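Local coordinates for protein CTP:phosphocholine Cytidylyltransferase (Streptococcus pneumoniae, PDB 1JYK) that catalyses, as a CTP:phosphocholine cytidylyltransferase, the transfer of a cytidylyl group from CTP to phosphocholine, giving CDP-choline and pyrophosphate, at residues A[60-65]-A[122-127]; A[73-78]-A[112-117]; A[132-137]-A[227-232]; A[176-181]-A[234-239]. All blocks are in the same frame, centred on the assembly; numbering follows the deposited sequence.

Interaction 1. Residues A[60-65]-A[122-127]; sequences EYQIEF and YVIDAD
Gln62 spans the gap between helix 58-68 and strand 121-125, its NE2 donating to the backbone O of Asp125 over 3.0 Å. The bond bends somewhat at the hydrogen (152°), but the donor lies in the carbonyl plane and uses a lone pair of that oxygen. Ile124 CG2 lies over one face of the amide, 3.8 Å from Gln62 NE2 and 3.9 Å from Gln62 OE1. The two side chains run past each other in opposite directions. Gln62 OE1 also lies 3.8 Å from Ala126 CA; buried here, it has no hydrogen-bonding partner in the model. CG points opposite to the carbonyl carbon, beside the backbone N (chi1 -56°), and the extended chain beyond it carries the amide across to the strand end. Ala126, with only a methyl, fits close beside the amide and also touches Ala32 and Ala49.

Further out, Ile30 and Leu130 pack on Gln62, while Ile124 is held in the sheet by backbone bonds to Ile29 and Leu31. Just beyond, Asp127 OD2 meets Arg38 and Lys48. A helix packed over the C-terminal end of a mixed-sheet strand fits the Rossmann-like alpha/beta fold of nucleotidyltransferases, where the active site typically lies at such strand ends.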
loop_
_atom_site.group_PDB
_atom_site.type_symbol
_atom_site.label_atom_id
_atom_site.label_comp_id
_atom_site.label_asym_id
_atom_site.label_seq_id
_atom_site.Cartn_x
_atom_site.Cartn_y
_atom_site.Cartn_z
ATOM N N GLU A 60 -4.670 -9.750 8.266
ATOM C CA GLU A 60 -4.995 -9.701 9.690
ATOM C C GLU A 60 -3.823 -9.156 10.513
ATOM O O GLU A 60 -4.024 -8.429 11.483
ATOM C CB GLU A 60 -5.406 -11.089 10.193
ATOM C CG GLU A 60 -6.802 -11.483 9.730
ATOM C CD GLU A 60 -7.323 -12.760 10.374
ATOM O OE1 GLU A 60 -6.642 -13.325 11.258
ATOM O OE2 GLU A 60 -8.425 -13.196 9.987
ATOM N N TYR A 61 -2.599 -9.501 10.129
ATOM C CA TYR A 61 -1.435 -8.992 10.846
ATOM C C TYR A 61 -1.414 -7.470 10.742
ATOM O O TYR A 61 -1.120 -6.777 11.710
ATOM C CB TYR A 61 -0.142 -9.543 10.240
ATOM C CG TYR A 61 0.101 -11.011 10.503
ATOM C CD1 TYR A 61 -0.185 -11.967 9.529
ATOM C CD2 TYR A 61 0.667 -11.442 11.707
ATOM C CE1 TYR A 61 0.088 -13.315 9.741
ATOM C CE2 TYR A 61 0.945 -12.794 11.932
ATOM C CZ TYR A 61 0.654 -13.722 10.944
ATOM O OH TYR A 61 0.932 -15.052 11.146
ATOM N N GLN A 62 -1.729 -6.958 9.555
ATOM C CA GLN A 62 -1.738 -5.520 9.314
ATOM C C GLN A 62 -2.856 -4.822 10.081
ATOM O O GLN A 62 -2.619 -3.817 10.749
ATOM C CB GLN A 62 -1.882 -5.233 7.816
ATOM C CG GLN A 62 -0.812 -5.901 6.948
ATOM C CD GLN A 62 -1.036 -5.668 5.457
ATOM O OE1 GLN A 62 -2.166 -5.456 5.006
ATOM N NE2 GLN A 62 0.044 -5.704 4.686
ATOM N N ILE A 63 -4.074 -5.353 9.975
ATOM C CA ILE A 63 -5.232 -4.783 10.669
ATOM C C ILE A 63 -4.996 -4.712 12.188
ATOM O O ILE A 63 -5.311 -3.706 12.831
ATOM C CB ILE A 63 -6.518 -5.620 10.390
ATOM C CG1 ILE A 63 -6.997 -5.388 8.951
ATOM C CG2 ILE A 63 -7.632 -5.214 11.344
ATOM C CD1 ILE A 63 -7.990 -6.430 8.460
ATOM N N GLU A 64 -4.426 -5.772 12.755
ATOM C CA GLU A 64 -4.170 -5.805 14.194
ATOM C C GLU A 64 -3.108 -4.783 14.611
ATOM O O GLU A 64 -3.230 -4.160 15.665
ATOM C CB GLU A 64 -3.789 -7.226 14.622
ATOM C CG GLU A 64 -5.020 -8.110 14.737
ATOM C CD GLU A 64 -4.711 -9.579 14.932
ATOM O OE1 GLU A 64 -5.526 -10.412 14.480
ATOM O OE2 GLU A 64 -3.674 -9.909 15.537
ATOM N N PHE A 65 -2.082 -4.603 13.779
ATOM C CA PHE A 65 -1.034 -3.623 14.064
ATOM C C PHE A 65 -1.675 -2.246 14.119
ATOM O O PHE A 65 -1.392 -1.444 15.007
ATOM C CB PHE A 65 0.024 -3.627 12.956
ATOM C CG PHE A 65 1.217 -4.497 13.245
ATOM C CD1 PHE A 65 2.175 -4.725 12.261
ATOM C CD2 PHE A 65 1.393 -5.087 14.495
ATOM C CE1 PHE A 65 3.286 -5.523 12.516
ATOM C CE2 PHE A 65 2.500 -5.885 14.756
ATOM C CZ PHE A 65 3.446 -6.103 13.764
ATOM N N TYR A 122 -3.179 6.190 5.840
ATOM C CA TYR A 122 -2.068 5.326 5.468
ATOM C C TYR A 122 -2.594 4.579 4.250
ATOM O O TYR A 122 -3.799 4.342 4.143
ATOM C CB TYR A 122 -1.780 4.281 6.556
ATOM C CG TYR A 122 -0.921 4.771 7.689
ATOM C CD1 TYR A 122 0.472 4.686 7.625
ATOM C CD2 TYR A 122 -1.498 5.349 8.818
ATOM C CE1 TYR A 122 1.266 5.172 8.667
ATOM C CE2 TYR A 122 -0.714 5.836 9.860
ATOM C CZ TYR A 122 0.663 5.747 9.777
ATOM O OH TYR A 122 1.423 6.253 10.801
ATOM N N VAL A 123 -1.707 4.231 3.328
ATOM C CA VAL A 123 -2.082 3.446 2.160
ATOM C C VAL A 123 -1.163 2.247 2.321
ATOM O O VAL A 123 0.055 2.405 2.394
ATOM C CB VAL A 123 -1.794 4.180 0.825
ATOM C CG1 VAL A 123 -2.054 3.240 -0.355
ATOM C CG2 VAL A 123 -2.684 5.417 0.718
ATOM N N ILE A 124 -1.742 1.057 2.372
ATOM C CA ILE A 124 -0.975 -0.156 2.594
ATOM C C ILE A 124 -1.209 -1.245 1.561
ATOM O O ILE A 124 -2.350 -1.539 1.213
ATOM C CB ILE A 124 -1.321 -0.723 3.986
ATOM C CG1 ILE A 124 -1.017 0.335 5.045
ATOM C CG2 ILE A 124 -0.568 -2.025 4.245
ATOM C CD1 ILE A 124 -2.015 0.365 6.180
ATOM N N ASP A 125 -0.125 -1.840 1.074
ATOM C CA ASP A 125 -0.228 -2.932 0.112
ATOM C C ASP A 125 -0.513 -4.164 0.961
ATOM O O ASP A 125 0.126 -4.368 1.991
ATOM C CB ASP A 125 1.088 -3.133 -0.639
ATOM C CG ASP A 125 1.341 -2.064 -1.694
ATOM O OD1 ASP A 125 0.431 -1.261 -1.998
ATOM O OD2 ASP A 125 2.474 -2.036 -2.223
ATOM N N ALA A 126 -1.462 -4.988 0.524
ATOM C CA ALA A 126 -1.840 -6.174 1.281
ATOM C C ALA A 126 -0.941 -7.397 1.126
ATOM O O ALA A 126 -1.120 -8.379 1.848
ATOM C CB ALA A 126 -3.285 -6.555 0.949
ATOM N N ASP A 127 0.020 -7.358 0.206
ATOM C CA ASP A 127 0.898 -8.511 0.010
ATOM C C ASP A 127 2.271 -8.408 0.673
ATOM O O ASP A 127 3.264 -8.933 0.162
ATOM C CB ASP A 127 1.078 -8.795 -1.480
ATOM C CG ASP A 127 1.388 -7.550 -2.274
ATOM O OD1 ASP A 127 1.819 -6.542 -1.675
ATOM O OD2 ASP A 127 1.198 -7.588 -3.507
#

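Interaction 2. Residues A[73-78]-A[112-117]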
loop_
_atom_site.group_PDB
_atom_site.type_symbol
_atom_site.label_atom_id
_atom_site.label_comp_id
_atom_site.label_asym_id
_atom_site.label_seq_id
_atom_site.Cartn_x
_atom_site.Cartn_y
_atom_site.Cartn_z
ATOM N N ASP A 73 -10.221 3.238 11.853
ATOM C CA ASP A 73 -11.009 3.548 10.671
ATOM C C ASP A 73 -10.214 2.935 9.531
ATOM O O ASP A 73 -9.310 3.566 8.973
ATOM C CB ASP A 73 -11.141 5.055 10.477
ATOM C CG ASP A 73 -11.965 5.412 9.260
ATOM O OD1 ASP A 73 -12.426 4.493 8.549
ATOM O OD2 ASP A 73 -12.154 6.618 9.004
ATOM N N ILE A 74 -10.558 1.694 9.204
ATOM C CA ILE A 74 -9.872 0.940 8.166
ATOM C C ILE A 74 -10.775 0.593 6.986
ATOM O O ILE A 74 -11.853 0.014 7.149
ATOM C CB ILE A 74 -9.272 -0.353 8.775
ATOM C CG1 ILE A 74 -8.300 0.024 9.899
ATOM C CG2 ILE A 74 -8.581 -1.190 7.696
ATOM C CD1 ILE A 74 -7.991 -1.109 10.835
ATOM N N ILE A 75 -10.316 0.964 5.794
ATOM C CA ILE A 75 -11.040 0.716 4.555
ATOM C C ILE A 75 -10.221 -0.244 3.699
ATOM O O ILE A 75 -9.033 -0.017 3.456
ATOM C CB ILE A 75 -11.266 2.030 3.758
ATOM C CG1 ILE A 75 -11.976 3.064 4.644
ATOM C CG2 ILE A 75 -12.086 1.754 2.506
ATOM C CD1 ILE A 75 -12.026 4.469 4.052
ATOM N N ILE A 76 -10.848 -1.326 3.253
ATOM C CA ILE A 76 -10.155 -2.298 2.430
ATOM C C ILE A 76 -10.754 -2.334 1.031
ATOM O O ILE A 76 -11.963 -2.519 0.872
ATOM C CB ILE A 76 -10.231 -3.711 3.045
ATOM C CG1 ILE A 76 -9.764 -3.666 4.500
ATOM C CG2 ILE A 76 -9.387 -4.682 2.232
ATOM C CD1 ILE A 76 -9.808 -5.005 5.193
ATOM N N ILE A 77 -9.912 -2.130 0.022
ATOM C CA ILE A 77 -10.362 -2.181 -1.357
ATOM C C ILE A 77 -10.317 -3.650 -1.785
ATOM O O ILE A 77 -9.250 -4.263 -1.816
ATOM C CB ILE A 77 -9.447 -1.357 -2.294
ATOM C CG1 ILE A 77 -9.224 0.048 -1.724
ATOM C CG2 ILE A 77 -10.074 -1.288 -3.680
ATOM C CD1 ILE A 77 -10.500 0.766 -1.318
ATOM N N VAL A 78 -11.479 -4.210 -2.109
ATOM C CA VAL A 78 -11.563 -5.606 -2.521
ATOM C C VAL A 78 -12.063 -5.725 -3.956
ATOM O O VAL A 78 -12.670 -4.792 -4.493
ATOM C CB VAL A 78 -12.509 -6.424 -1.577
ATOM C CG1 VAL A 78 -12.020 -6.326 -0.138
ATOM C CG2 VAL A 78 -13.950 -5.914 -1.681
ATOM N N TYR A 112 -8.816 5.699 -6.503
ATOM C CA TYR A 112 -9.830 6.637 -6.997
ATOM C C TYR A 112 -11.148 6.456 -6.238
ATOM O O TYR A 112 -11.777 7.434 -5.819
ATOM C CB TYR A 112 -10.097 6.435 -8.494
ATOM C CG TYR A 112 -11.176 7.364 -9.003
ATOM C CD1 TYR A 112 -10.883 8.693 -9.315
ATOM C CD2 TYR A 112 -12.507 6.950 -9.078
ATOM C CE1 TYR A 112 -11.885 9.599 -9.681
ATOM C CE2 TYR A 112 -13.526 7.846 -9.442
ATOM C CZ TYR A 112 -13.204 9.173 -9.738
ATOM O OH TYR A 112 -14.194 10.082 -10.077
ATOM N N LEU A 113 -11.546 5.196 -6.055
ATOM C CA LEU A 113 -12.789 4.859 -5.366
ATOM C C LEU A 113 -12.892 5.413 -3.944
ATOM O O LEU A 113 -13.992 5.596 -3.433
ATOM C CB LEU A 113 -12.975 3.339 -5.351
ATOM C CG LEU A 113 -13.184 2.729 -6.742
ATOM C CD1 LEU A 113 -12.986 1.222 -6.687
ATOM C CD2 LEU A 113 -14.580 3.071 -7.244
ATOM N N VAL A 114 -11.758 5.689 -3.308
ATOM C CA VAL A 114 -11.772 6.234 -1.951
ATOM C C VAL A 114 -10.933 7.506 -1.859
ATOM O O VAL A 114 -10.442 7.863 -0.788
ATOM C CB VAL A 114 -11.232 5.199 -0.919
ATOM C CG1 VAL A 114 -12.205 4.038 -0.793
ATOM C CG2 VAL A 114 -9.858 4.691 -1.349
ATOM N N LYS A 115 -10.800 8.207 -2.982
ATOM C CA LYS A 115 -9.986 9.412 -3.024
ATOM C C LYS A 115 -10.296 10.436 -1.946
ATOM O O LYS A 115 -9.385 11.072 -1.415
ATOM C CB LYS A 115 -10.076 10.071 -4.405
ATOM C CG LYS A 115 -11.435 10.654 -4.762
ATOM C CD LYS A 115 -11.503 10.930 -6.260
ATOM C CE LYS A 115 -12.836 11.537 -6.662
ATOM N NZ LYS A 115 -12.833 13.006 -6.470
ATOM N N GLU A 116 -11.565 10.596 -1.602
ATOM C CA GLU A 116 -11.913 11.581 -0.588
ATOM C C GLU A 116 -11.528 11.140 0.827
ATOM O O GLU A 116 -11.668 11.898 1.783
ATOM C CB GLU A 116 -13.408 11.910 -0.668
ATOM C CG GLU A 116 -13.885 12.328 -2.079
ATOM C CD GLU A 116 -13.107 13.513 -2.680
ATOM O OE1 GLU A 116 -12.602 14.363 -1.916
ATOM O OE2 GLU A 116 -13.003 13.599 -3.923
ATOM N N GLU A 117 -11.024 9.917 0.955
ATOM C CA GLU A 117 -10.611 9.384 2.251
ATOM C C GLU A 117 -9.094 9.441 2.409
ATOM O O GLU A 117 -8.559 9.077 3.453
ATOM C CB GLU A 117 -11.060 7.930 2.379
ATOM C CG GLU A 117 -12.540 7.721 2.154
ATOM C CD GLU A 117 -13.343 7.866 3.432
ATOM O OE1 GLU A 117 -12.744 8.162 4.489
ATOM O OE2 GLU A 117 -14.577 7.677 3.383
#
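Ile75 and Ile77 on strand 74-78 are covered by Val114 and Glu117, which belong to the connection leading from helix 108-112 to strand 121-125. This is one face of the central sheet in the Rossmann-like alpha/beta fold: alternate residues of the strand point to it, while Ile74 and Ile76 serve the other face. Beta-branched isoleucine suits both the extended backbone and the hydrophobic layer.

The connection opens with a type I turn, closed by Lys115 N bonding to Tyr112 O at 3.1 Å, and the turn brings Val114 round to the sheet. Val114 is compact enough to enter between the two isoleucines. Its CG1 meets Ile77 CD1 tip to tip at 3.7 Å, and the same methyl lies 4.0 Å from Ile75 CG2, where the side chains slide past each other. Next in sequence, Lys115 and Glu116 turn outward and form a salt bridge, 2.6 Å between Lys115 NZ and Glu116 OE2; Asp198 of helix 187-201 is a second salt-bridge partner of the lysine. A second short backbone link, Glu117 N to Val114 O at 2.8 Å, then folds the chain so that Glu117 faces the sheet.

Glu117 is bent at chi2 (-89°), which turns a face of its carboxylate over Ile75 CD1 with CG beside it, the side chains crossing at about a right angle. That carboxylate stands near the one of Asp73, a like charge that Arg25 and, more weakly, Arg95 probably offset. Here the Ile75 methyl CD1 rests 3.7 Å from Glu117 CD and 3.8 Å from Glu117 OE1.

Interaction 3. Residues A[132-137]-A[227-232]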
loop_
_atom_site.group_PDB
_atom_site.type_symbol
_atom_site.label_atom_id
_atom_site.label_comp_id
_atom_site.label_asym_id
_atom_site.label_seq_id
_atom_site.Cartn_x
_atom_site.Cartn_y
_atom_site.Cartn_z
ATOM N N LYS A 132 7.620 -5.401 11.903
ATOM C CA LYS A 132 7.591 -4.383 12.941
ATOM C C LYS A 132 6.405 -3.449 12.756
ATOM O O LYS A 132 6.001 -3.188 11.619
ATOM C CB LYS A 132 8.892 -3.575 12.908
ATOM C CG LYS A 132 10.130 -4.376 13.294
ATOM C CD LYS A 132 10.894 -3.713 14.432
ATOM C CE LYS A 132 11.896 -2.696 13.906
ATOM N NZ LYS A 132 12.543 -1.914 15.004
ATOM N N ASN A 133 5.851 -2.962 13.872
ATOM C CA ASN A 133 4.723 -2.028 13.839
ATOM C C ASN A 133 5.170 -0.564 13.822
ATOM O O ASN A 133 5.433 0.100 14.812
ATOM C CB ASN A 133 3.750 -2.241 14.988
ATOM C CG ASN A 133 2.436 -1.511 14.756
ATOM O OD1 ASN A 133 2.289 -0.766 13.779
ATOM N ND2 ASN A 133 1.475 -1.720 15.649
HETATM N N MSE A 134 5.186 -0.141 12.591
HETATM C CA MSE A 134 5.536 1.094 11.928
HETATM C C MSE A 134 4.500 2.202 12.113
HETATM O O MSE A 134 4.815 3.395 12.058
HETATM C CB MSE A 134 5.393 0.525 10.616
HETATM C CG MSE A 134 5.365 1.097 9.380
HETATM SE SE MSE A 134 5.009 -0.588 8.907
HETATM C CE MSE A 134 6.947 -1.218 8.655
ATOM N N PHE A 135 3.248 1.774 12.231
ATOM C CA PHE A 135 2.123 2.683 12.324
ATOM C C PHE A 135 2.047 3.534 13.570
ATOM O O PHE A 135 2.296 3.063 14.678
ATOM C CB PHE A 135 0.823 1.893 12.157
ATOM C CG PHE A 135 0.787 1.064 10.909
ATOM C CD1 PHE A 135 0.863 1.671 9.651
ATOM C CD2 PHE A 135 0.705 -0.325 10.980
ATOM C CE1 PHE A 135 0.860 0.902 8.482
ATOM C CE2 PHE A 135 0.701 -1.107 9.817
ATOM C CZ PHE A 135 0.779 -0.490 8.564
ATOM N N ARG A 136 1.714 4.803 13.371
ATOM C CA ARG A 136 1.542 5.733 14.481
ATOM C C ARG A 136 0.427 6.707 14.142
ATOM O O ARG A 136 0.178 7.000 12.968
ATOM C CB ARG A 136 2.824 6.513 14.796
ATOM C CG ARG A 136 3.937 6.415 13.784
ATOM C CD ARG A 136 5.267 6.825 14.409
ATOM N NE ARG A 136 5.086 7.690 15.576
ATOM C CZ ARG A 136 5.604 7.452 16.783
ATOM N NH1 ARG A 136 6.341 6.368 16.995
ATOM N NH2 ARG A 136 5.378 8.297 17.786
ATOM N N ASN A 137 -0.248 7.209 15.175
ATOM C CA ASN A 137 -1.339 8.150 14.959
ATOM C C ASN A 137 -0.939 9.612 15.187
ATOM O O ASN A 137 -1.801 10.481 15.304
ATOM C CB ASN A 137 -2.552 7.772 15.833
ATOM C CG ASN A 137 -2.300 7.961 17.329
ATOM O OD1 ASN A 137 -1.183 8.234 17.766
ATOM N ND2 ASN A 137 -3.358 7.815 18.119
ATOM N N GLU A 227 10.900 7.808 5.645
ATOM C CA GLU A 227 11.156 7.241 6.958
ATOM C C GLU A 227 11.920 5.962 6.646
ATOM O O GLU A 227 11.338 4.978 6.200
ATOM C CB GLU A 227 9.844 6.922 7.669
ATOM C CG GLU A 227 10.005 6.179 8.993
ATOM C CD GLU A 227 10.632 7.028 10.084
ATOM O OE1 GLU A 227 10.520 8.275 10.024
ATOM O OE2 GLU A 227 11.238 6.443 11.006
ATOM N N GLU A 228 13.233 5.994 6.856
ATOM C CA GLU A 228 14.082 4.850 6.570
ATOM C C GLU A 228 13.825 3.690 7.519
ATOM O O GLU A 228 14.018 3.807 8.728
ATOM C CB GLU A 228 15.546 5.268 6.644
ATOM C CG GLU A 228 15.896 6.384 5.676
ATOM C CD GLU A 228 17.387 6.662 5.614
ATOM O OE1 GLU A 228 18.052 6.525 6.661
ATOM O OE2 GLU A 228 17.891 7.017 4.526
ATOM N N LEU A 229 13.385 2.567 6.961
ATOM C CA LEU A 229 13.097 1.381 7.749
ATOM C C LEU A 229 14.273 0.415 7.741
ATOM O O LEU A 229 15.047 0.365 6.780
ATOM C CB LEU A 229 11.871 0.651 7.187
ATOM C CG LEU A 229 10.495 1.299 7.297
ATOM C CD1 LEU A 229 9.460 0.391 6.654
ATOM C CD2 LEU A 229 10.149 1.530 8.753
ATOM N N GLU A 230 14.400 -0.355 8.821
ATOM C CA GLU A 230 15.446 -1.361 8.916
ATOM C C GLU A 230 15.077 -2.427 7.892
ATOM O O GLU A 230 13.901 -2.738 7.705
ATOM C CB GLU A 230 15.481 -1.960 10.319
ATOM C CG GLU A 230 15.799 -0.931 11.395
ATOM C CD GLU A 230 15.469 -1.419 12.795
ATOM O OE1 GLU A 230 16.399 -1.862 13.503
ATOM O OE2 GLU A 230 14.281 -1.359 13.187
ATOM N N GLY A 231 16.087 -2.973 7.229
ATOM C CA GLY A 231 15.880 -3.972 6.194
ATOM C C GLY A 231 14.795 -5.023 6.340
ATOM O O GLY A 231 14.105 -5.325 5.369
ATOM N N ASN A 232 14.634 -5.582 7.534
ATOM C CA ASN A 232 13.641 -6.632 7.752
ATOM C C ASN A 232 12.301 -6.162 8.332
ATOM O O ASN A 232 11.544 -6.966 8.880
ATOM C CB ASN A 232 14.236 -7.713 8.664
ATOM C CG ASN A 232 14.994 -7.128 9.844
ATOM O OD1 ASN A 232 14.609 -6.093 10.396
ATOM N ND2 ASN A 232 16.082 -7.790 10.237
#
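At the edge of the mixed sheet of this nucleotidyltransferase fold, Met134 and Lys132 meet Leu229 and Glu230. One side of the contact is the loop between strands 128-130 and 142-149; the other is strand 224-228 and the chain just after it.

The apolar part of the contact is made by two side chains. Met134, present as selenomethionine, touches Leu229 through methyl groups, CE to CD1 at 3.6 Å, and the two side chains cross at about a right angle. A bend at chi3 (-89°) swings the methyl toward Leu229, while SE stands 4.2 Å above the ring plane of Phe135, offset toward the rim. The flexible, unbranched chain can thus bridge two differently placed neighbours. Ile234, touching both Met134 and Leu229, extends the cluster.

Two exposed, flexible side chains of opposite charge also meet here, as suits a surface position. Lys132 NZ and Glu230 OE2 are modelled 2.6 Å apart as a salt bridge, although the carboxylate oxygen is crowded by its neighbour and its exact place is doubtful.

From Asn133 to Phe135 the loop makes an Asx turn. Asparagine fits it with a short, planar acceptor: Asn133 OD1 takes the backbone N-H of Phe135 at 3.1 Å, the donor tilted 28° from the carbonyl plane.

Interaction 4. Residues A[176-181]-A[234-239]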
loop_
_atom_site.group_PDB
_atom_site.type_symbol
_atom_site.label_atom_id
_atom_site.label_comp_id
_atom_site.label_asym_id
_atom_site.label_seq_id
_atom_site.Cartn_x
_atom_site.Cartn_y
_atom_site.Cartn_z
ATOM N N GLY A 176 18.452 0.429 -3.943
ATOM C CA GLY A 176 18.119 1.692 -3.312
ATOM C C GLY A 176 16.914 1.606 -2.391
ATOM O O GLY A 176 16.412 0.517 -2.108
ATOM N N ARG A 177 16.467 2.768 -1.917
ATOM C CA ARG A 177 15.306 2.879 -1.041
ATOM C C ARG A 177 14.074 2.883 -1.941
ATOM O O ARG A 177 13.840 3.817 -2.710
ATOM C CB ARG A 177 15.383 4.170 -0.231
ATOM C CG ARG A 177 16.469 4.160 0.838
ATOM C CD ARG A 177 15.988 3.415 2.062
ATOM N NE ARG A 177 17.059 3.213 3.026
ATOM C CZ ARG A 177 16.891 2.688 4.234
ATOM N NH1 ARG A 177 15.686 2.304 4.642
ATOM N NH2 ARG A 177 17.935 2.554 5.042
ATOM N N ILE A 178 13.283 1.827 -1.842
ATOM C CA ILE A 178 12.109 1.683 -2.691
ATOM C C ILE A 178 10.786 2.063 -2.042
ATOM O O ILE A 178 10.690 2.222 -0.824
ATOM C CB ILE A 178 11.991 0.211 -3.180
ATOM C CG1 ILE A 178 11.818 -0.725 -1.974
ATOM C CG2 ILE A 178 13.250 -0.192 -3.940
ATOM C CD1 ILE A 178 11.285 -2.093 -2.316
ATOM N N LEU A 179 9.772 2.248 -2.882
ATOM C CA LEU A 179 8.417 2.508 -2.400
ATOM C C LEU A 179 8.120 1.090 -1.909
ATOM O O LEU A 179 8.136 0.140 -2.700
ATOM C CB LEU A 179 7.501 2.896 -3.564
ATOM C CG LEU A 179 7.374 4.408 -3.754
ATOM C CD1 LEU A 179 8.747 4.977 -4.069
ATOM C CD2 LEU A 179 6.390 4.721 -4.871
ATOM N N SER A 180 7.878 0.947 -0.613
ATOM C CA SER A 180 7.695 -0.372 -0.019
ATOM C C SER A 180 6.300 -0.886 0.317
ATOM O O SER A 180 6.169 -1.998 0.826
ATOM C CB SER A 180 8.570 -0.460 1.234
ATOM O OG SER A 180 9.849 0.102 0.983
ATOM N N GLY A 181 5.267 -0.100 0.056
ATOM C CA GLY A 181 3.932 -0.586 0.357
ATOM C C GLY A 181 3.288 -0.015 1.601
ATOM O O GLY A 181 2.208 -0.456 1.999
ATOM N N ILE A 234 9.697 -4.734 6.611
ATOM C CA ILE A 234 8.639 -5.132 5.690
ATOM C C ILE A 234 9.202 -6.284 4.875
ATOM O O ILE A 234 10.327 -6.212 4.380
ATOM C CB ILE A 234 8.259 -3.985 4.721
ATOM C CG1 ILE A 234 7.525 -2.877 5.477
ATOM C CG2 ILE A 234 7.381 -4.513 3.601
ATOM C CD1 ILE A 234 7.423 -1.575 4.707
ATOM N N TYR A 235 8.439 -7.358 4.752
ATOM C CA TYR A 235 8.889 -8.498 3.978
ATOM C C TYR A 235 7.946 -8.633 2.798
ATOM O O TYR A 235 6.768 -8.925 2.974
ATOM C CB TYR A 235 8.859 -9.764 4.823
ATOM C CG TYR A 235 9.414 -10.978 4.121
ATOM C CD1 TYR A 235 10.592 -11.579 4.560
ATOM C CD2 TYR A 235 8.742 -11.555 3.044
ATOM C CE1 TYR A 235 11.083 -12.728 3.946
ATOM C CE2 TYR A 235 9.224 -12.700 2.425
ATOM C CZ TYR A 235 10.395 -13.283 2.883
ATOM O OH TYR A 235 10.871 -14.429 2.291
ATOM N N GLU A 236 8.472 -8.405 1.598
ATOM C CA GLU A 236 7.687 -8.478 0.373
ATOM C C GLU A 236 7.431 -9.898 -0.083
ATOM O O GLU A 236 8.343 -10.722 -0.110
ATOM C CB GLU A 236 8.403 -7.742 -0.759
ATOM C CG GLU A 236 8.845 -6.344 -0.408
ATOM C CD GLU A 236 10.105 -6.313 0.445
ATOM O OE1 GLU A 236 10.651 -7.394 0.778
ATOM O OE2 GLU A 236 10.547 -5.191 0.782
ATOM N N ILE A 237 6.185 -10.184 -0.435
ATOM C CA ILE A 237 5.829 -11.503 -0.936
ATOM C C ILE A 237 5.501 -11.282 -2.410
ATOM O O ILE A 237 4.372 -10.954 -2.766
ATOM C CB ILE A 237 4.611 -12.084 -0.188
ATOM C CG1 ILE A 237 4.875 -12.045 1.321
ATOM C CG2 ILE A 237 4.358 -13.521 -0.640
ATOM C CD1 ILE A 237 3.884 -12.814 2.153
ATOM N N ASP A 238 6.514 -11.445 -3.256
ATOM C CA ASP A 238 6.362 -11.228 -4.688
ATOM C C ASP A 238 6.248 -12.514 -5.486
ATOM O O ASP A 238 6.022 -12.472 -6.694
ATOM C CB ASP A 238 7.552 -10.423 -5.228
ATOM C CG ASP A 238 7.551 -8.981 -4.751
ATOM O OD1 ASP A 238 6.454 -8.439 -4.501
ATOM O OD2 ASP A 238 8.651 -8.392 -4.625
ATOM N N SER A 239 6.423 -13.651 -4.822
ATOM C CA SER A 239 6.346 -14.949 -5.487
ATOM C C SER A 239 6.043 -16.007 -4.444
ATOM O O SER A 239 6.171 -15.744 -3.249
ATOM C CB SER A 239 7.682 -15.275 -6.146
ATOM O OG SER A 239 8.685 -15.485 -5.165
#
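With chi1 at -43°, Ser180 holds OG beside its own backbone N, within reach of Ile178 O, while the backbone directs its CB toward Ile234. The isoleucine, CG1 set opposite its carbonyl carbon and the chain extended to CD1 (chi2 165°), reaches that CB with CD1 at 3.8 Å, and its other branch, CG2, lies 3.9 Å from Ser180 O. A methyl thus rests on the serine while the second branch lies by its carbonyl. Serine is small enough to admit the isoleucine and polar enough to brace its own loop. Its OG donates to Ile178 O at 2.9 Å from well above the carbonyl plane, and Val147 N bonds to the same hydroxyl. Two bonds therefore fix this buried oxygen and tie the loop to strand 142-149.

The contact joins a two-stranded ribbon to the main mixed sheet. Strand 234-236 pairs with strand 128-130 in this small antiparallel ribbon, which lies against the segment connecting strands 176-177 and 182-185 of the larger sheet. Gly181 suits the end of that segment because its positive phi (104°) would drive a CB into the preceding carbonyl.

Further along the ribbon, Glu236 approaches Ile178 more loosely. Glu236 OE2, 4.4 Å from Ile178 CD1, is also the oxygen that forms the salt bridge to Arg149. The segment ends in Ser239, the N-cap of helix 240-250, whose short hydroxyl-bearing side chain can cap the first turn of the helix: its OG bonds to Asp242 N.

In the fold
Interaction 1 occupies the middle, its centre 12 to 13 Å from those of the other three. It meets interaction 2 through Ile63 CD1 and Ile76 CD1, 4.0 Å apart, across the layer between helix 58-68 and strand 74-78. Toward interaction 3, Asn133 ND2 probably bonds to Phe65 O (3.0 Å) and Tyr122 OH to Arg136 O. Probable hydrogen bonds join it to interaction 4: Asp125 N to Gly181 O, 2.9 Å, and Ile237 N to Asp127 O, 3.2 Å. Interactions 3 and 4 share an apolar patch, Leu229 CD1 lying 3.4 Å from Ile234 CD1. Interaction 2 is remote, its centre about 22 Å from those of 3 and 4. Interaction 1 includes the C-terminal end of strand 121-125, where related nucleotidyltransferases commonly place the active site.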